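Local coordinates for G-protein alpha subunit Galpha7 (Naegleria fowleri, PDB 6NE6), which probably binds and hydrolyses GTP as the alpha subunit of a heterotrimeric G protein, switching between signalling states, at residues Asn56-Leu69 and Ala114-Glu128. Residues are numbered along the deposited sequence; the frame is centred on the assembly and turned at random.
With EDO (1,2-ethanediol), chain D; EDO (1,2-ethanediol), chain J.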
loop_
_atom_site.group_PDB
_atom_site.type_symbol
_atom_site.label_atom_id
_atom_site.label_comp_id
_atom_site.label_asym_id
_atom_site.label_seq_id
_atom_site.Cartn_x
_atom_site.Cartn_y
_atom_site.Cartn_z
ATOM N N ASN A 56 6.796 -8.163 11.278
ATOM C CA ASN A 56 5.948 -9.182 10.668
ATOM C C ASN A 56 6.113 -10.521 11.374
ATOM O O ASN A 56 5.125 -11.210 11.637
ATOM C CB ASN A 56 6.289 -9.336 9.191
ATOM C CG ASN A 56 5.803 -8.194 8.364
ATOM O OD1 ASN A 56 4.747 -7.621 8.639
ATOM N ND2 ASN A 56 6.541 -7.886 7.300
ATOM N N MET A 57 7.358 -10.907 11.681
ATOM C CA MET A 57 7.558 -12.171 12.391
ATOM C C MET A 57 6.967 -12.109 13.792
ATOM O O MET A 57 6.398 -13.091 14.267
ATOM C CB MET A 57 9.040 -12.544 12.451
ATOM C CG MET A 57 9.277 -13.962 13.014
ATOM S SD MET A 57 8.294 -15.273 12.220
ATOM C CE MET A 57 9.194 -15.535 10.689
ATOM N N MET A 58 7.063 -10.949 14.459
ATOM C CA MET A 58 6.460 -10.801 15.779
ATOM C C MET A 58 4.956 -11.016 15.721
ATOM O O MET A 58 4.380 -11.694 16.585
ATOM C CB MET A 58 6.765 -9.415 16.341
ATOM C CG MET A 58 6.004 -9.089 17.594
ATOM S SD MET A 58 6.493 -10.197 18.914
ATOM C CE MET A 58 6.056 -9.202 20.339
ATOM N N VAL A 59 4.305 -10.428 14.716
ATOM C CA VAL A 59 2.861 -10.579 14.561
ATOM C C VAL A 59 2.508 -12.040 14.348
ATOM O O VAL A 59 1.543 -12.550 14.931
ATOM C CB VAL A 59 2.350 -9.703 13.404
ATOM C CG1 VAL A 59 0.864 -10.006 13.126
ATOM C CG2 VAL A 59 2.522 -8.228 13.758
ATOM N N LEU A 60 3.292 -12.741 13.525
ATOM C CA LEU A 60 3.051 -14.167 13.313
ATOM C C LEU A 60 3.222 -14.960 14.604
ATOM O O LEU A 60 2.431 -15.863 14.889
ATOM C CB LEU A 60 3.975 -14.697 12.213
ATOM C CG LEU A 60 3.554 -14.217 10.815
ATOM C CD1 LEU A 60 4.631 -14.427 9.781
ATOM C CD2 LEU A 60 2.268 -14.935 10.389
ATOM N N ILE A 61 4.246 -14.636 15.401
ATOM C CA ILE A 61 4.428 -15.332 16.673
ATOM C C ILE A 61 3.218 -15.113 17.567
ATOM O O ILE A 61 2.674 -16.059 18.148
ATOM C CB ILE A 61 5.723 -14.870 17.364
ATOM C CG1 ILE A 61 6.941 -15.331 16.576
ATOM C CG2 ILE A 61 5.789 -15.420 18.814
ATOM C CD1 ILE A 61 8.234 -14.573 16.945
ATOM N N GLN A 62 2.774 -13.863 17.698
ATOM C CA GLN A 62 1.591 -13.582 18.512
ATOM C C GLN A 62 0.374 -14.324 17.972
ATOM O O GLN A 62 -0.466 -14.808 18.743
ATOM C CB GLN A 62 1.307 -12.078 18.557
ATOM C CG GLN A 62 2.434 -11.239 19.119
ATOM C CD GLN A 62 3.065 -11.868 20.334
ATOM O OE1 GLN A 62 2.391 -12.181 21.318
ATOM N NE2 GLN A 62 4.371 -12.070 20.268
ATOM N N ALA A 63 0.272 -14.419 16.645
ATOM C CA ALA A 63 -0.852 -15.111 16.022
ATOM C C ALA A 63 -0.878 -16.588 16.405
ATOM O O ALA A 63 -1.955 -17.157 16.610
ATOM C CB ALA A 63 -0.782 -14.948 14.504
ATOM N N THR A 64 0.293 -17.240 16.489
ATOM C CA THR A 64 0.286 -18.649 16.894
ATOM C C THR A 64 -0.239 -18.793 18.313
ATOM O O THR A 64 -0.885 -19.795 18.646
ATOM C CB THR A 64 1.679 -19.298 16.816
ATOM O OG1 THR A 64 2.536 -18.777 17.853
ATOM C CG2 THR A 64 2.322 -19.146 15.442
ATOM N N LYS A 65 0.021 -17.797 19.156
ATOM C CA LYS A 65 -0.509 -17.829 20.513
ATOM C C LYS A 65 -2.022 -17.635 20.517
ATOM O O LYS A 65 -2.739 -18.353 21.223
ATOM C CB LYS A 65 0.194 -16.771 21.360
ATOM C CG LYS A 65 1.655 -17.101 21.591
ATOM C CD LYS A 65 2.360 -15.984 22.331
ATOM C CE LYS A 65 3.752 -16.411 22.747
ATOM N NZ LYS A 65 4.451 -15.353 23.535
ATOM N N SER A 66 -2.532 -16.694 19.716
ATOM C CA SER A 66 -3.976 -16.477 19.622
ATOM C C SER A 66 -4.686 -17.702 19.067
ATOM O O SER A 66 -5.802 -18.031 19.485
ATOM C CB SER A 66 -4.276 -15.270 18.729
ATOM O OG SER A 66 -3.679 -14.088 19.215
ATOM N N LEU A 67 -4.066 -18.372 18.095
ATOM C CA LEU A 67 -4.640 -19.559 17.472
ATOM C C LEU A 67 -4.426 -20.824 18.292
ATOM O O LEU A 67 -4.916 -21.890 17.895
ATOM C CB LEU A 67 -4.049 -19.749 16.070
ATOM C CG LEU A 67 -4.364 -18.670 15.036
ATOM C CD1 LEU A 67 -3.544 -18.912 13.769
ATOM C CD2 LEU A 67 -5.856 -18.652 14.736
ATOM N N ASN A 68 -3.723 -20.732 19.427
ATOM C CA ASN A 68 -3.434 -21.891 20.273
ATOM C C ASN A 68 -2.670 -22.966 19.497
ATOM O O ASN A 68 -2.965 -24.160 19.594
ATOM C CB ASN A 68 -4.715 -22.465 20.889
ATOM C CG ASN A 68 -4.436 -23.436 22.022
ATOM O OD1 ASN A 68 -3.334 -23.464 22.573
ATOM N ND2 ASN A 68 -5.435 -24.242 22.373
ATOM N N LEU A 69 -1.665 -22.539 18.726
ATOM C CA LEU A 69 -0.844 -23.438 17.921
ATOM C C LEU A 69 0.544 -23.543 18.532
ATOM O O LEU A 69 1.359 -22.621 18.375
ATOM C CB LEU A 69 -0.751 -22.945 16.477
ATOM C CG LEU A 69 -2.043 -23.029 15.668
ATOM C CD1 LEU A 69 -1.868 -22.370 14.314
ATOM C CD2 LEU A 69 -2.441 -24.482 15.510
ATOM N N ALA A 114 3.724 -23.883 12.880
ATOM C CA ALA A 114 2.765 -23.001 13.547
ATOM C C ALA A 114 2.758 -21.617 12.917
ATOM O O ALA A 114 1.694 -21.020 12.718
ATOM C CB ALA A 114 3.073 -22.894 15.040
ATOM N N ILE A 115 3.946 -21.090 12.605
ATOM C CA ILE A 115 4.064 -19.791 11.945
ATOM C C ILE A 115 3.360 -19.815 10.592
ATOM O O ILE A 115 2.632 -18.882 10.233
ATOM C CB ILE A 115 5.553 -19.418 11.800
ATOM C CG1 ILE A 115 6.156 -19.158 13.176
ATOM C CG2 ILE A 115 5.738 -18.211 10.866
ATOM C CD1 ILE A 115 5.605 -17.878 13.869
ATOM N N LEU A 116 3.582 -20.874 9.814
ATOM C CA LEU A 116 2.985 -20.941 8.483
ATOM C C LEU A 116 1.469 -21.121 8.553
ATOM O O LEU A 116 0.747 -20.653 7.664
ATOM C CB LEU A 116 3.649 -22.060 7.662
ATOM C CG LEU A 116 5.098 -21.747 7.242
ATOM C CD1 LEU A 116 5.780 -22.905 6.500
ATOM C CD2 LEU A 116 5.170 -20.456 6.412
ATOM N N GLN A 117 0.969 -21.784 9.595
ATOM C CA GLN A 117 -0.481 -21.867 9.787
ATOM C C GLN A 117 -1.060 -20.490 10.078
ATOM O O GLN A 117 -2.142 -20.134 9.588
ATOM C CB GLN A 117 -0.801 -22.838 10.929
ATOM C CG GLN A 117 -0.636 -24.338 10.586
ATOM C CD GLN A 117 -1.747 -24.872 9.684
ATOM O OE1 GLN A 117 -2.841 -24.296 9.608
ATOM N NE2 GLN A 117 -1.468 -25.969 8.993
ATOM N N ALA A 118 -0.358 -19.707 10.892
ATOM C CA ALA A 118 -0.792 -18.336 11.140
ATOM C C ALA A 118 -0.749 -17.525 9.856
ATOM O O ALA A 118 -1.660 -16.734 9.575
ATOM C CB ALA A 118 0.086 -17.697 12.220
ATOM N N MET A 119 0.306 -17.715 9.055
ATOM C CA MET A 119 0.428 -16.984 7.796
ATOM C C MET A 119 -0.694 -17.337 6.823
ATOM O O MET A 119 -1.143 -16.472 6.053
ATOM C CB MET A 119 1.796 -17.255 7.159
ATOM C CG MET A 119 2.102 -16.371 5.967
ATOM S SD MET A 119 2.185 -14.639 6.491
ATOM C CE MET A 119 2.697 -13.841 5.005
ATOM N N ALA A 120 -1.168 -18.591 6.839
ATOM C CA ALA A 120 -2.296 -18.956 5.990
ATOM C C ALA A 120 -3.559 -18.194 6.375
ATOM O O ALA A 120 -4.468 -18.031 5.549
ATOM C CB ALA A 120 -2.548 -20.467 6.069
ATOM N N ARG A 121 -3.632 -17.723 7.610
ATOM C CA ARG A 121 -4.748 -16.919 8.088
ATOM C C ARG A 121 -4.361 -15.446 8.217
ATOM O O ARG A 121 -4.901 -14.727 9.056
ATOM C CB ARG A 121 -5.247 -17.480 9.415
ATOM C CG ARG A 121 -5.899 -18.852 9.227
ATOM C CD ARG A 121 -6.311 -19.491 10.541
ATOM N NE ARG A 121 -7.413 -18.766 11.158
ATOM C CZ ARG A 121 -8.135 -19.228 12.176
ATOM N NH1 ARG A 121 -7.870 -20.429 12.693
ATOM N NH2 ARG A 121 -9.118 -18.488 12.672
ATOM N N ARG A 122 -3.448 -14.979 7.360
ATOM C CA ARG A 122 -2.845 -13.665 7.569
ATOM C C ARG A 122 -3.847 -12.522 7.457
ATOM O O ARG A 122 -3.615 -11.456 8.040
ATOM C CB ARG A 122 -1.702 -13.450 6.585
ATOM C CG ARG A 122 -2.074 -13.592 5.144
ATOM C CD ARG A 122 -0.794 -13.585 4.325
ATOM N NE ARG A 122 -1.004 -13.869 2.912
ATOM C CZ ARG A 122 -0.964 -15.084 2.375
ATOM N NH1 ARG A 122 -0.734 -16.147 3.136
ATOM N NH2 ARG A 122 -1.162 -15.239 1.072
ATOM N N ASN A 123 -4.944 -12.704 6.709
ATOM C CA ASN A 123 -5.961 -11.654 6.636
ATOM C C ASN A 123 -6.558 -11.330 7.997
ATOM O O ASN A 123 -7.117 -10.238 8.177
ATOM C CB ASN A 123 -7.089 -12.049 5.685
ATOM C CG ASN A 123 -7.850 -13.262 6.163
ATOM O OD1 ASN A 123 -7.310 -14.369 6.183
ATOM N ND2 ASN A 123 -9.106 -13.070 6.555
ATOM N N GLU A 124 -6.466 -12.260 8.948
ATOM C CA GLU A 124 -7.015 -12.079 10.282
ATOM C C GLU A 124 -6.106 -11.262 11.183
ATOM O O GLU A 124 -6.550 -10.858 12.264
ATOM C CB GLU A 124 -7.290 -13.447 10.917
ATOM C CG GLU A 124 -8.288 -14.301 10.128
ATOM C CD GLU A 124 -8.571 -15.642 10.799
ATOM O OE1 GLU A 124 -8.656 -15.679 12.045
ATOM O OE2 GLU A 124 -8.703 -16.661 10.083
ATOM N N PHE A 125 -4.873 -10.993 10.750
ATOM C CA PHE A 125 -3.840 -10.377 11.570
ATOM C C PHE A 125 -3.240 -9.176 10.847
ATOM O O PHE A 125 -3.480 -8.941 9.657
ATOM C CB PHE A 125 -2.755 -11.402 11.933
ATOM C CG PHE A 125 -3.312 -12.650 12.539
ATOM C CD1 PHE A 125 -3.820 -12.636 13.833
ATOM C CD2 PHE A 125 -3.351 -13.836 11.817
ATOM C CE1 PHE A 125 -4.352 -13.775 14.401
ATOM C CE2 PHE A 125 -3.890 -14.987 12.387
ATOM C CZ PHE A 125 -4.389 -14.952 13.678
ATOM N N GLN A 126 -2.444 -8.407 11.586
ATOM C CA GLN A 126 -1.908 -7.147 11.081
ATOM C C GLN A 126 -0.502 -7.377 10.523
ATOM O O GLN A 126 0.515 -6.977 11.084
ATOM C CB GLN A 126 -1.938 -6.085 12.178
ATOM C CG GLN A 126 -3.347 -5.808 12.725
ATOM C CD GLN A 126 -4.313 -5.298 11.657
ATOM O OE1 GLN A 126 -3.973 -4.427 10.846
ATOM N NE2 GLN A 126 -5.519 -5.857 11.641
ATOM N N ILE A 127 -0.484 -8.015 9.356
ATOM C CA ILE A 127 0.726 -8.442 8.659
ATOM C C ILE A 127 0.822 -7.667 7.351
ATOM O O ILE A 127 -0.148 -7.612 6.591
ATOM C CB ILE A 127 0.686 -9.954 8.381
ATOM C CG1 ILE A 127 0.605 -10.735 9.690
ATOM C CG2 ILE A 127 1.912 -10.399 7.600
ATOM C CD1 ILE A 127 0.290 -12.181 9.484
ATOM N N GLU A 128 1.984 -7.071 7.092
ATOM C CA GLU A 128 2.156 -6.286 5.875
ATOM C C GLU A 128 1.947 -7.159 4.646
ATOM O O GLU A 128 2.255 -8.355 4.653
ATOM C CB GLU A 128 3.556 -5.665 5.822
ATOM C CG GLU A 128 3.843 -4.702 6.961
ATOM C CD GLU A 128 3.040 -3.416 6.850
ATOM O OE1 GLU A 128 2.853 -2.936 5.711
ATOM O OE2 GLU A 128 2.596 -2.894 7.893
HETATM C C1 EDO D . -0.680 -3.277 7.356
HETATM O O1 EDO D . -1.865 -2.471 7.289
HETATM C C2 EDO D . -0.640 -4.001 8.696
HETATM O O2 EDO D . -1.783 -4.860 8.790
HETATM C C1 EDO J . 7.044 -17.200 21.945
HETATM O O1 EDO J . 6.996 -16.611 23.252
HETATM C C2 EDO J . 6.925 -18.713 22.068
HETATM O O2 EDO J . 5.956 -19.045 23.069
HETATM O O HOH W 1 3.329 -6.246 10.466
#
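Leu60 packs against Ile115 from its first side-chain atom, CB lying 3.9 Å from Ile115 CD1. Its CG faces Ile127 CD1, and leucine suits the place because its two methyls splay to different partners: CD1 touches Ile115 CG2 and Met119 SD, while CD2 meets Ile127 CD1 at 3.5 Å, the Met119 backbone N and Ala118 CB. Ile115, branched enough to fill a pocket, answers as a knob among Met57, Leu60, Ile61 and Thr64; chi1 (-68°) places CG1 and the bend at chi2 (-68°) brings CD1 to 3.8 Å from Leu60 C and Ile61 N. Helices 56-66 and 114-120 cross at 94°, their axes 8.5 Å apart, and the small Ala63 and Ala118 meet CB to CB at 3.7 Å. Ala63 CB also sits over the centre of the Phe125 ring, a CH-pi contact 3.6 Å from the centroid. Leu67 CD2 lies over one face of the Arg121 guanidinium, offset toward its rim; NE and NH2 grip Glu124 side-on in a salt bridge. Asn56 OD1, able to take two hydrogen bonds, accepts the N-H of Glu128 at 3.2 Å (N to OD1), from above its carbonyl plane, and a water linking it to Gln126 O. Apolar packing thus joins two helices of the probable alpha-helical domain, while one amide oxygen accepts the N-H of Glu128.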